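Local coordinates for uncharacterized conserved protein (Geobacillus kaustophilus, PDB 2R5X), which is of unknown function and belongs to the YugN-like family, at residues Glu50-Ala61 with Ile73-Tyr84. The protein carries 1 engineered substitution. Sequence-based numbering, arbitrary orientation.
Sequences EGTYYLRVQGYA and IKLLTPIMGKHY. Engineered in segment 73-84: M80 (natural residue Leu).
Y54 lays its ring flat over G81, whose CA lies 3.7 Å from the ring centroid in a CH-pi contact; chi1 of 54°, with CG between the backbone N and the carbonyl carbon, carries the ring over to the adjacent strand, onto its hydrogen-bonded partner G81. Y60, with a similar chi1 of 58°, lies over K74, whose CB sits above one face, while L76 CD2 meets the ring edge 3.8 Å from Y60 CE1. The tyrosines belong to two antiparallel ladders, one on either side of a one-residue slip: paired bonds join T52 to H83, Y54 to G81 and R56 to I79, and beyond the slip Y60 to K74. There L76 N still reaches Q58 O, 2.8 Å away and almost straight at 178°. One water probably bridges R56 O, which also receives I79 N, and T77 O; a second accepts from Q58 N and lies close to L76 O. The face with Y54, R56 and Q58 is partly exposed, and there R56 turns to a salt bridge with D43. Tighter burial marks the other face: V57 CG1 meets L75 CD2 at 4.0 Å, and the engineered M80 brings SD obliquely to the Y53 ring in a Met-aromatic contact. Helix 99-117 covers this side, with L101 on Y53, C105 on M80, L109 on V57 and L116 on L75, while strand 39-48 continues the sheet beyond 51-61.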
ATOM      1  N   GLU A  50     -20.250   8.170  -3.722  1.00 34.24           N
ATOM      2  CA  GLU A  50     -20.154   7.741  -5.113  1.00 40.77           C
ATOM      3  C   GLU A  50     -19.525   6.362  -5.263  1.00 49.04           C
ATOM      4  O   GLU A  50     -19.624   5.748  -6.326  1.00 47.65           O
ATOM      5  CB  GLU A  50     -19.410   8.774  -5.979  1.00 44.82           C
ATOM      6  CG  GLU A  50     -18.229   9.479  -5.317  1.00 45.04           C
ATOM      7  CD  GLU A  50     -18.648  10.724  -4.541  1.00 79.20           C
ATOM      8  OE1 GLU A  50     -18.458  10.747  -3.307  1.00 65.29           O
ATOM      9  OE2 GLU A  50     -19.182  11.670  -5.159  1.00102.78           O
ATOM     10  N   GLY A  51     -18.891   5.872  -4.198  1.00 43.72           N
ATOM     11  CA  GLY A  51     -18.319   4.530  -4.218  1.00 44.14           C
ATOM     12  C   GLY A  51     -17.175   4.320  -3.255  1.00 38.14           C
ATOM     13  O   GLY A  51     -17.287   4.637  -2.077  1.00 36.77           O
ATOM     14  N   THR A  52     -16.078   3.772  -3.766  1.00 29.09           N
ATOM     15  CA  THR A  52     -14.927   3.415  -2.946  1.00 34.32           C
ATOM     16  C   THR A  52     -13.649   3.920  -3.588  1.00 27.16           C
ATOM     17  O   THR A  52     -13.372   3.640  -4.756  1.00 31.88           O
ATOM     18  CB  THR A  52     -14.818   1.880  -2.749  1.00 34.85           C
ATOM     19  OG1 THR A  52     -15.975   1.401  -2.059  1.00 37.46           O
ATOM     20  CG2 THR A  52     -13.581   1.504  -1.943  1.00 28.47           C
ATOM     21  N   TYR A  53     -12.895   4.696  -2.821  1.00 31.50           N
ATOM     22  CA  TYR A  53     -11.509   4.970  -3.139  1.00 21.20           C
ATOM     23  C   TYR A  53     -10.670   4.013  -2.331  1.00 32.36           C
ATOM     24  O   TYR A  53     -11.010   3.691  -1.186  1.00 33.81           O
ATOM     25  CB  TYR A  53     -11.143   6.406  -2.779  1.00 27.54           C
ATOM     26  CG  TYR A  53     -11.808   7.436  -3.652  1.00 25.82           C
ATOM     27  CD1 TYR A  53     -11.228   7.834  -4.859  1.00 25.26           C
ATOM     28  CD2 TYR A  53     -13.017   8.019  -3.272  1.00 36.78           C
ATOM     29  CE1 TYR A  53     -11.838   8.788  -5.664  1.00 30.07           C
ATOM     30  CE2 TYR A  53     -13.634   8.973  -4.068  1.00 33.59           C
ATOM     31  CZ  TYR A  53     -13.046   9.350  -5.263  1.00 33.56           C
ATOM     32  OH  TYR A  53     -13.665  10.298  -6.049  1.00 37.42           O
ATOM     33  N   TYR A  54      -9.577   3.547  -2.922  1.00 23.44           N
ATOM     34  CA  TYR A  54      -8.684   2.652  -2.206  1.00 25.75           C
ATOM     35  C   TYR A  54      -7.217   3.033  -2.388  1.00 25.17           C
ATOM     36  O   TYR A  54      -6.744   3.233  -3.505  1.00 30.83           O
ATOM     37  CB  TYR A  54      -8.953   1.172  -2.542  1.00 26.93           C
ATOM     38  CG  TYR A  54      -8.921   0.819  -4.017  1.00 21.15           C
ATOM     39  CD1 TYR A  54      -7.747   0.350  -4.616  1.00 35.24           C
ATOM     40  CD2 TYR A  54     -10.068   0.927  -4.807  1.00 25.61           C
ATOM     41  CE1 TYR A  54      -7.716   0.016  -5.966  1.00 27.73           C
ATOM     42  CE2 TYR A  54     -10.046   0.598  -6.164  1.00 30.46           C
ATOM     43  CZ  TYR A  54      -8.870   0.137  -6.730  1.00 29.58           C
ATOM     44  OH  TYR A  54      -8.844  -0.192  -8.064  1.00 37.81           O
ATOM     45  N   LEU A  55      -6.516   3.160  -1.268  1.00 26.17           N
ATOM     46  CA  LEU A  55      -5.087   3.430  -1.278  1.00 25.77           C
ATOM     47  C   LEU A  55      -4.370   2.091  -1.365  1.00 26.05           C
ATOM     48  O   LEU A  55      -4.464   1.277  -0.454  1.00 20.59           O
ATOM     49  CB  LEU A  55      -4.678   4.192  -0.009  1.00 23.02           C
ATOM     50  CG  LEU A  55      -3.202   4.525   0.234  1.00 28.32           C
ATOM     51  CD1 LEU A  55      -2.584   5.289  -0.942  1.00 26.58           C
ATOM     52  CD2 LEU A  55      -3.050   5.306   1.530  1.00 22.34           C
ATOM     53  N   ARG A  56      -3.647   1.874  -2.458  1.00 24.58           N
ATOM     54  CA  ARG A  56      -3.034   0.576  -2.714  1.00 26.23           C
ATOM     55  C   ARG A  56      -1.520   0.622  -2.589  1.00 25.60           C
ATOM     56  O   ARG A  56      -0.857   1.383  -3.292  1.00 27.79           O
ATOM     57  CB  ARG A  56      -3.440   0.065  -4.103  1.00 26.72           C
ATOM     58  CG  ARG A  56      -2.764  -1.237  -4.526  1.00 29.22           C
ATOM     59  CD  ARG A  56      -3.558  -1.961  -5.618  1.00 21.95           C
ATOM     60  NE  ARG A  56      -4.818  -2.511  -5.114  1.00 31.62           N
ATOM     61  CZ  ARG A  56      -5.563  -3.414  -5.748  1.00 38.61           C
ATOM     62  NH1 ARG A  56      -5.183  -3.898  -6.924  1.00 37.21           N
ATOM     63  NH2 ARG A  56      -6.687  -3.846  -5.202  1.00 31.08           N
ATOM     64  N   VAL A  57      -0.989  -0.204  -1.688  1.00 25.69           N
ATOM     65  CA  VAL A  57       0.459  -0.385  -1.530  1.00 19.67           C
ATOM     66  C   VAL A  57       0.805  -1.807  -1.973  1.00 24.63           C
ATOM     67  O   VAL A  57       0.164  -2.769  -1.562  1.00 23.99           O
ATOM     68  CB  VAL A  57       0.923  -0.114  -0.080  1.00 26.11           C
ATOM     69  CG1 VAL A  57       2.418  -0.394   0.101  1.00 24.86           C
ATOM     70  CG2 VAL A  57       0.610   1.331   0.308  1.00 22.61           C
ATOM     71  N   GLN A  58       1.815  -1.919  -2.825  1.00 25.12           N
ATOM     72  CA  GLN A  58       2.145  -3.177  -3.455  1.00 22.95           C
ATOM     73  C   GLN A  58       3.650  -3.369  -3.441  1.00 26.01           C
ATOM     74  O   GLN A  58       4.414  -2.401  -3.518  1.00 23.15           O
ATOM     75  CB  GLN A  58       1.631  -3.169  -4.891  1.00 22.38           C
ATOM     76  CG  GLN A  58       1.339  -4.531  -5.462  1.00 40.55           C
ATOM     77  CD  GLN A  58       0.620  -4.452  -6.787  1.00 40.74           C
ATOM     78  OE1 GLN A  58       1.007  -3.687  -7.667  1.00 31.78           O
ATOM     79  NE2 GLN A  58      -0.430  -5.255  -6.944  1.00 22.29           N
ATOM     80  N   GLY A  59       4.065  -4.624  -3.340  1.00 25.80           N
ATOM     81  CA  GLY A  59       5.467  -4.987  -3.408  1.00 23.87           C
ATOM     82  C   GLY A  59       5.642  -6.365  -4.023  1.00 30.89           C
ATOM     83  O   GLY A  59       4.728  -7.183  -3.978  1.00 27.37           O
ATOM     84  N   TYR A  60       6.805  -6.619  -4.609  1.00 29.68           N
ATOM     85  CA  TYR A  60       7.117  -7.963  -5.094  1.00 28.30           C
ATOM     86  C   TYR A  60       8.088  -8.683  -4.163  1.00 40.06           C
ATOM     87  O   TYR A  60       8.860  -8.040  -3.432  1.00 31.14           O
ATOM     88  CB  TYR A  60       7.651  -7.929  -6.529  1.00 22.67           C
ATOM     89  CG  TYR A  60       8.897  -7.084  -6.751  1.00 40.65           C
ATOM     90  CD1 TYR A  60       8.802  -5.799  -7.279  1.00 56.49           C
ATOM     91  CD2 TYR A  60      10.171  -7.582  -6.464  1.00 47.07           C
ATOM     92  CE1 TYR A  60       9.943  -5.022  -7.496  1.00 59.89           C
ATOM     93  CE2 TYR A  60      11.313  -6.818  -6.672  1.00 34.87           C
ATOM     94  CZ  TYR A  60      11.193  -5.540  -7.196  1.00 49.34           C
ATOM     95  OH  TYR A  60      12.321  -4.780  -7.409  1.00 60.63           O
ATOM     96  N   ALA A  61       8.058 -10.013  -4.200  1.00 35.31           N
ATOM     97  CA  ALA A  61       9.006 -10.812  -3.437  1.00 44.81           C
ATOM     98  C   ALA A  61      10.330 -10.930  -4.194  1.00 46.18           C
ATOM     99  O   ALA A  61      10.447 -11.714  -5.135  1.00 48.47           O
ATOM    100  CB  ALA A  61       8.421 -12.185  -3.128  1.00 49.04           C
ATOM    101  N   ILE A  73      10.485  -8.088   0.575  1.00 42.16           N
ATOM    102  CA  ILE A  73       9.558  -7.338  -0.269  1.00 38.45           C
ATOM    103  C   ILE A  73      10.162  -6.003  -0.718  1.00 30.27           C
ATOM    104  O   ILE A  73      10.623  -5.207   0.100  1.00 41.08           O
ATOM    105  CB  ILE A  73       8.174  -7.131   0.445  1.00 36.79           C
ATOM    106  CG1 ILE A  73       7.575  -8.470   0.916  1.00 29.88           C
ATOM    107  CG2 ILE A  73       7.173  -6.364  -0.439  1.00 26.85           C
ATOM    108  CD1 ILE A  73       7.367  -9.539  -0.184  1.00 25.49           C
ATOM    109  N   LYS A  74      10.182  -5.779  -2.026  1.00 35.09           N
ATOM    110  CA  LYS A  74      10.538  -4.470  -2.568  1.00 33.76           C
ATOM    111  C   LYS A  74       9.244  -3.748  -2.985  1.00 34.06           C
ATOM    112  O   LYS A  74       8.532  -4.203  -3.881  1.00 29.92           O
ATOM    113  CB  LYS A  74      11.531  -4.618  -3.732  1.00 36.53           C
ATOM    114  CG  LYS A  74      12.186  -3.319  -4.225  1.00 44.76           C
ATOM    115  CD  LYS A  74      11.290  -2.551  -5.198  1.00 60.27           C
ATOM    116  CE  LYS A  74      11.929  -1.294  -5.731  1.00 62.34           C
ATOM    117  NZ  LYS A  74      10.900  -0.420  -6.357  1.00 54.26           N
ATOM    118  N   LEU A  75       8.960  -2.620  -2.337  1.00 27.44           N
ATOM    119  CA  LEU A  75       7.720  -1.874  -2.564  1.00 26.32           C
ATOM    120  C   LEU A  75       7.743  -1.054  -3.850  1.00 28.26           C
ATOM    121  O   LEU A  75       8.769  -0.489  -4.234  1.00 27.70           O
ATOM    122  CB  LEU A  75       7.408  -0.957  -1.381  1.00 27.61           C
ATOM    123  CG  LEU A  75       7.168  -1.543   0.017  1.00 30.87           C
ATOM    124  CD1 LEU A  75       7.058  -0.415   1.009  1.00 30.93           C
ATOM    125  CD2 LEU A  75       5.914  -2.394   0.079  1.00 24.80           C
ATOM    126  N   LEU A  76       6.586  -1.000  -4.500  1.00 27.97           N
ATOM    127  CA  LEU A  76       6.394  -0.245  -5.730  1.00 26.75           C
ATOM    128  C   LEU A  76       5.722   1.090  -5.412  1.00 28.51           C
ATOM    129  O   LEU A  76       5.408   1.366  -4.261  1.00 22.84           O
ATOM    130  CB  LEU A  76       5.550  -1.065  -6.707  1.00 25.85           C
ATOM    131  CG  LEU A  76       6.105  -2.450  -7.081  1.00 26.89           C
ATOM    132  CD1 LEU A  76       5.010  -3.322  -7.672  1.00 29.29           C
ATOM    133  CD2 LEU A  76       7.287  -2.350  -8.052  1.00 24.55           C
ATOM    134  N   THR A  77       5.517   1.921  -6.425  1.00 21.30           N
ATOM    135  CA  THR A  77       4.889   3.223  -6.235  1.00 27.00           C
ATOM    136  C   THR A  77       3.424   3.045  -5.842  1.00 22.86           C
ATOM    137  O   THR A  77       2.669   2.367  -6.556  1.00 23.14           O
ATOM    138  CB  THR A  77       5.034   4.084  -7.504  1.00 27.20           C
ATOM    139  OG1 THR A  77       6.428   4.200  -7.821  1.00 20.86           O
ATOM    140  CG2 THR A  77       4.443   5.486  -7.311  1.00 18.84           C
ATOM    141  N   PRO A  78       3.027   3.616  -4.684  1.00 23.77           N
ATOM    142  CA  PRO A  78       1.635   3.512  -4.227  1.00 24.58           C
ATOM    143  C   PRO A  78       0.672   4.231  -5.144  1.00 24.01           C
ATOM    144  O   PRO A  78       1.038   5.246  -5.755  1.00 27.50           O
ATOM    145  CB  PRO A  78       1.664   4.193  -2.855  1.00 23.20           C
ATOM    146  CG  PRO A  78       3.096   4.150  -2.439  1.00 22.44           C
ATOM    147  CD  PRO A  78       3.845   4.366  -3.715  1.00 22.66           C
ATOM    148  N   ILE A  79      -0.539   3.690  -5.258  1.00 21.65           N
ATOM    149  CA  ILE A  79      -1.575   4.275  -6.103  1.00 22.31           C
ATOM    150  C   ILE A  79      -2.877   4.496  -5.339  1.00 36.07           C
ATOM    151  O   ILE A  79      -3.075   3.917  -4.267  1.00 35.23           O
ATOM    152  CB  ILE A  79      -1.855   3.439  -7.398  1.00 27.94           C
ATOM    153  CG1 ILE A  79      -2.402   2.043  -7.071  1.00 22.02           C
ATOM    154  CG2 ILE A  79      -0.610   3.335  -8.266  1.00 24.43           C
ATOM    155  CD1 ILE A  79      -3.419   1.535  -8.075  1.00 34.55           C
ATOM    156  N   MET A  80      -3.742   5.358  -5.880  1.00 30.98           N
ATOM    157  CA  MET A  80      -5.126   5.453  -5.415  1.00 29.91           C
ATOM    158  C   MET A  80      -6.069   5.056  -6.538  1.00 28.22           C
ATOM    159  O   MET A  80      -6.147   5.733  -7.569  1.00 34.44           O
ATOM    160  CB  MET A  80      -5.484   6.856  -4.906  1.00 26.39           C
ATOM    161  CG  MET A  80      -6.603   6.848  -3.863  1.00 30.33           C
ATOM    162  SD  MET A  80      -7.365   8.436  -3.457  1.00 27.68           S
ATOM    163  CE  MET A  80      -6.011   9.555  -3.329  1.00 76.31           C
ATOM    164  N   GLY A  81      -6.775   3.950  -6.334  1.00 24.99           N
ATOM    165  CA  GLY A  81      -7.804   3.512  -7.273  1.00 27.94           C
ATOM    166  C   GLY A  81      -9.179   4.041  -6.913  1.00 28.95           C
ATOM    167  O   GLY A  81      -9.418   4.477  -5.785  1.00 31.49           O
ATOM    168  N   LYS A  82     -10.084   3.987  -7.882  1.00 31.50           N
ATOM    169  CA  LYS A  82     -11.423   4.520  -7.733  1.00 32.15           C
ATOM    170  C   LYS A  82     -12.443   3.542  -8.311  1.00 32.82           C
ATOM    171  O   LYS A  82     -12.317   3.110  -9.459  1.00 29.96           O
ATOM    172  CB  LYS A  82     -11.517   5.855  -8.465  1.00 36.61           C
ATOM    173  CG  LYS A  82     -12.850   6.556  -8.352  1.00 51.68           C
ATOM    174  CD  LYS A  82     -12.897   7.743  -9.299  1.00 72.48           C
ATOM    175  CE  LYS A  82     -13.846   8.803  -8.787  1.00 75.01           C
ATOM    176  NZ  LYS A  82     -13.871   9.991  -9.677  1.00 83.97           N
ATOM    177  N   HIS A  83     -13.449   3.204  -7.509  1.00 27.44           N
ATOM    178  CA  HIS A  83     -14.559   2.356  -7.956  1.00 36.70           C
ATOM    179  C   HIS A  83     -15.927   2.999  -7.690  1.00 34.46           C
ATOM    180  O   HIS A  83     -16.301   3.226  -6.538  1.00 32.66           O
ATOM    181  CB  HIS A  83     -14.471   0.987  -7.278  1.00 32.35           C
ATOM    182  CG  HIS A  83     -15.620   0.085  -7.585  1.00 45.28           C
ATOM    183  ND1 HIS A  83     -15.718  -0.619  -8.767  1.00 32.14           N
ATOM    184  CD2 HIS A  83     -16.719  -0.237  -6.861  1.00 44.24           C
ATOM    185  CE1 HIS A  83     -16.833  -1.327  -8.761  1.00 31.18           C
ATOM    186  NE2 HIS A  83     -17.457  -1.115  -7.615  1.00 32.08           N
ATOM    187  N   TYR A  84     -16.672   3.265  -8.761  1.00 34.88           N
ATOM    188  CA  TYR A  84     -18.009   3.875  -8.667  1.00 43.72           C
ATOM    189  C   TYR A  84     -19.101   2.863  -8.305  1.00 38.39           C
ATOM    190  O   TYR A  84     -19.279   1.852  -9.000  1.00 32.51           O
ATOM    191  CB  TYR A  84     -18.408   4.551  -9.988  1.00 48.73           C
ATOM    192  CG  TYR A  84     -17.516   5.680 -10.466  1.00 60.67           C
ATOM    193  CD1 TYR A  84     -17.748   7.000 -10.072  1.00 73.12           C
ATOM    194  CD2 TYR A  84     -16.461   5.432 -11.346  1.00 67.71           C
ATOM    195  CE1 TYR A  84     -16.935   8.038 -10.527  1.00 74.77           C
ATOM    196  CE2 TYR A  84     -15.645   6.456 -11.803  1.00 79.02           C
ATOM    197  CZ  TYR A  84     -15.886   7.755 -11.394  1.00 72.46           C
ATOM    198  OH  TYR A  84     -15.070   8.761 -11.858  1.00 84.27           O
TER
HETATM  199  O   HOH W   1       0.890   0.356  -5.407  1.00 28.05           O
HETATM  200  O   HOH W   2       2.970   0.507  -3.655  1.00 30.39           O